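Local coordinates for extrinsic protein in photosystem II (Chaetoceros gracilis, PDB 4K7B), which is an extrinsic protein of diatom photosystem II, probably bound at the lumenal surface of the complex, where it may support oxygen evolution, at residues D18-L23 with S81-Y86. Sequence-based numbering, arbitrary orientation.
Sequences DRIAAL and SAYDAY. With SO4 (sulfate ion), chain C.
Tyr83 reaches from helix 76-89 to the last turn of helix 6-21 and gives its hydroxyl to a backbone carbonyl there, a buried contact in the bundle of helices 6-21, 39-49, 54-73 and 76-89, consistent with a PsbQ-like four-helix bundle. The bond from Tyr83 OH to Ile20 O measures 2.7 Å. The hydroxyl approaches at a C=O...O angle of 136°, tilted 21° from the carbonyl plane. Ile20 O itself lies in plane at the edge of the Tyr83 ring. It also accepts Leu23 N at 3.1 Å, so two donors grip it where the chain turns off toward helix 24-29. A phenylalanine at Tyr83 would probably take away one of these two donors and with it the hydrogen bond that ties 81-86 to 18-23.

Apolar contacts flank this bond. CG2 of Ile20 touches CE2 of Tyr83 at 4.0 Å, and Leu23 CB approaches the same ring obliquely. With CG anti to the backbone N in Tyr86 (chi1 174°), its side chain crosses that of Ile20 at about a right angle; Tyr86 CE2 meets Ile20 CD1 at 3.7 Å, with CG2 in plane at the ring edge. The Tyr86 hydroxyl bonds to Asn46. Phe42 and Phe45 of helix 39-49 also pack on Ile20.

On the side away from helix 76-89, Arg19 pairs through NE with Glu38 and holds a sulfate, probably from the crystallisation liquor, by two bonds: NH1 to O1 at 2.9 Å and NH2 to O4 at 2.8 Å, with O4 in the guanidinium plane.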
ATOM      1  N   ASP A  18       4.666  -5.092  -1.549  1.00 10.96           N
ATOM      2  CA  ASP A  18       3.730  -6.176  -1.235  1.00 11.47           C
ATOM      3  C   ASP A  18       2.988  -5.904   0.077  1.00 11.49           C
ATOM      4  O   ASP A  18       1.782  -6.189   0.173  1.00 11.38           O
ATOM      5  CB  ASP A  18       4.416  -7.543  -1.192  1.00 10.26           C
ATOM      6  CG  ASP A  18       4.824  -8.041  -2.567  1.00 13.32           C
ATOM      7  OD1 ASP A  18       4.455  -7.414  -3.592  1.00 15.44           O
ATOM      8  OD2 ASP A  18       5.522  -9.077  -2.615  1.00 15.89           O
ATOM      9  N   ARG A  19       3.688  -5.353   1.072  1.00 10.31           N
ATOM     10  CA  ARG A  19       2.986  -4.963   2.307  1.00 10.54           C
ATOM     11  C   ARG A  19       1.873  -3.955   2.020  1.00 12.17           C
ATOM     12  O   ARG A  19       0.773  -4.023   2.597  1.00 12.05           O
ATOM     13  CB  ARG A  19       3.964  -4.418   3.354  1.00 11.10           C
ATOM     14  CG  ARG A  19       4.818  -5.504   3.992  1.00 12.00           C
ATOM     15  CD  ARG A  19       5.885  -4.975   4.954  1.00 11.45           C
ATOM     16  NE  ARG A  19       5.343  -4.074   5.979  1.00 18.50           N
ATOM     17  CZ  ARG A  19       6.077  -3.481   6.924  1.00 19.77           C
ATOM     18  NH1 ARG A  19       7.387  -3.698   6.986  1.00 20.31           N
ATOM     19  NH2 ARG A  19       5.509  -2.661   7.813  1.00 16.98           N
ATOM     20  N   ILE A  20       2.146  -3.022   1.117  1.00  9.76           N
ATOM     21  CA  ILE A  20       1.144  -2.023   0.765  1.00 12.18           C
ATOM     22  C   ILE A  20      -0.024  -2.634  -0.030  1.00 10.91           C
ATOM     23  O   ILE A  20      -1.186  -2.346   0.248  1.00 12.03           O
ATOM     24  CB  ILE A  20       1.800  -0.837   0.022  1.00 11.08           C
ATOM     25  CG1 ILE A  20       2.758  -0.118   0.979  1.00 11.08           C
ATOM     26  CG2 ILE A  20       0.752   0.092  -0.555  1.00 13.29           C
ATOM     27  CD1 ILE A  20       3.769   0.773   0.273  1.00 13.50           C
ATOM     28  N   ALA A  21       0.278  -3.509  -0.975  1.00 10.00           N
ATOM     29  CA  ALA A  21      -0.768  -4.142  -1.760  1.00 10.37           C
ATOM     30  C   ALA A  21      -1.665  -5.008  -0.885  1.00 10.39           C
ATOM     31  O   ALA A  21      -2.864  -5.131  -1.150  1.00 13.66           O
ATOM     32  CB  ALA A  21      -0.149  -4.980  -2.878  1.00 12.13           C
ATOM     33  N   ALA A  22      -1.079  -5.608   0.151  1.00 10.29           N
ATOM     34  CA  ALA A  22      -1.823  -6.494   1.041  1.00 11.83           C
ATOM     35  C   ALA A  22      -2.892  -5.752   1.835  1.00 13.43           C
ATOM     36  O   ALA A  22      -3.746  -6.391   2.458  1.00 15.86           O
ATOM     37  CB  ALA A  22      -0.868  -7.225   1.988  1.00 14.09           C
ATOM     38  N   LEU A  23      -2.832  -4.421   1.833  1.00 11.23           N
ATOM     39  CA  LEU A  23      -3.841  -3.619   2.526  1.00 13.52           C
ATOM     40  C   LEU A  23      -5.192  -3.556   1.811  1.00 13.67           C
ATOM     41  O   LEU A  23      -6.105  -2.921   2.323  1.00 14.59           O
ATOM     42  CB  LEU A  23      -3.335  -2.190   2.772  1.00 11.58           C
ATOM     43  CG  LEU A  23      -2.182  -2.099   3.766  1.00 11.11           C
ATOM     44  CD1 LEU A  23      -1.540  -0.718   3.738  1.00 13.10           C
ATOM     45  CD2 LEU A  23      -2.671  -2.446   5.157  1.00 14.51           C
ATOM     46  N   SER A  81      -9.614   5.871  -2.883  1.00 17.28           N
ATOM     47  CA  SER A  81      -9.140   6.652  -4.026  0.54 17.96           C
ATOM     48  C   SER A  81      -7.655   6.993  -3.895  1.00 16.42           C
ATOM     49  O   SER A  81      -6.881   6.829  -4.859  1.00 17.80           O
ATOM     50  CB  SER A  81      -9.955   7.939  -4.171  0.54 21.64           C
ATOM     51  OG  SER A  81      -9.529   8.679  -5.300  0.54 21.99           O
ATOM     52  N   ALA A  82      -7.263   7.465  -2.717  1.00 16.73           N
ATOM     53  CA  ALA A  82      -5.863   7.836  -2.478  1.00 15.88           C
ATOM     54  C   ALA A  82      -4.922   6.630  -2.544  1.00 12.99           C
ATOM     55  O   ALA A  82      -3.819   6.713  -3.088  1.00 13.70           O
ATOM     56  CB  ALA A  82      -5.725   8.557  -1.138  1.00 14.96           C
ATOM     57  N   TYR A  83      -5.372   5.512  -1.980  1.00 14.17           N
ATOM     58  CA  TYR A  83      -4.611   4.264  -1.961  1.00 13.08           C
ATOM     59  C   TYR A  83      -4.382   3.739  -3.373  1.00 13.80           C
ATOM     60  O   TYR A  83      -3.254   3.397  -3.758  1.00 13.39           O
ATOM     61  CB  TYR A  83      -5.387   3.252  -1.115  1.00 13.24           C
ATOM     62  CG  TYR A  83      -4.873   1.832  -1.129  1.00 12.11           C
ATOM     63  CD1 TYR A  83      -5.567   0.838  -1.812  1.00 14.00           C
ATOM     64  CD2 TYR A  83      -3.725   1.477  -0.432  1.00 11.23           C
ATOM     65  CE1 TYR A  83      -5.130  -0.469  -1.810  1.00 13.72           C
ATOM     66  CE2 TYR A  83      -3.267   0.154  -0.438  1.00 11.69           C
ATOM     67  CZ  TYR A  83      -3.982  -0.803  -1.129  1.00 13.10           C
ATOM     68  OH  TYR A  83      -3.550  -2.104  -1.128  1.00 13.31           O
ATOM     69  N   ASP A  84      -5.466   3.679  -4.147  1.00 15.53           N
ATOM     70  CA  ASP A  84      -5.376   3.254  -5.535  1.00 14.98           C
ATOM     71  C   ASP A  84      -4.478   4.202  -6.335  1.00 15.66           C
ATOM     72  O   ASP A  84      -3.696   3.753  -7.173  1.00 17.12           O
ATOM     73  CB  ASP A  84      -6.762   3.184  -6.182  1.00 17.02           C
ATOM     74  CG  ASP A  84      -7.624   2.067  -5.618  1.00 19.43           C
ATOM     75  OD1 ASP A  84      -7.085   1.160  -4.940  1.00 19.02           O
ATOM     76  OD2 ASP A  84      -8.853   2.101  -5.860  1.00 22.37           O
ATOM     77  N   ALA A  85      -4.585   5.501  -6.088  1.00 15.55           N
ATOM     78  CA  ALA A  85      -3.746   6.461  -6.812  1.00 16.64           C
ATOM     79  C   ALA A  85      -2.266   6.254  -6.502  1.00 15.85           C
ATOM     80  O   ALA A  85      -1.415   6.313  -7.401  1.00 17.13           O
ATOM     81  CB  ALA A  85      -4.162   7.894  -6.494  1.00 17.67           C
ATOM     82  N   TYR A  86      -1.964   6.001  -5.231  1.00 12.84           N
ATOM     83  CA  TYR A  86      -0.596   5.752  -4.797  1.00 13.65           C
ATOM     84  C   TYR A  86      -0.047   4.489  -5.458  1.00 12.88           C
ATOM     85  O   TYR A  86       1.068   4.477  -5.995  1.00 13.60           O
ATOM     86  CB  TYR A  86      -0.555   5.624  -3.273  1.00 13.36           C
ATOM     87  CG  TYR A  86       0.781   5.227  -2.690  1.00 12.83           C
ATOM     88  CD1 TYR A  86       1.814   6.141  -2.582  1.00 15.43           C
ATOM     89  CD2 TYR A  86       1.003   3.933  -2.230  1.00 14.95           C
ATOM     90  CE1 TYR A  86       3.033   5.785  -2.035  1.00 14.06           C
ATOM     91  CE2 TYR A  86       2.226   3.564  -1.688  1.00 17.10           C
ATOM     92  CZ  TYR A  86       3.235   4.498  -1.592  1.00 14.37           C
ATOM     93  OH  TYR A  86       4.446   4.157  -1.047  1.00 13.83           O
TER
HETATM   94  S   SO4 C 202       8.026  -2.691  10.622  1.00 36.94           S
HETATM   95  O1  SO4 C 202       8.697  -3.401   9.525  1.00 29.96           O
HETATM   96  O2  SO4 C 202       7.511  -3.652  11.595  1.00 39.24           O
HETATM   97  O3  SO4 C 202       9.005  -1.812  11.266  1.00 40.72           O
HETATM   98  O4  SO4 C 202       6.905  -1.891  10.120  1.00 27.70           O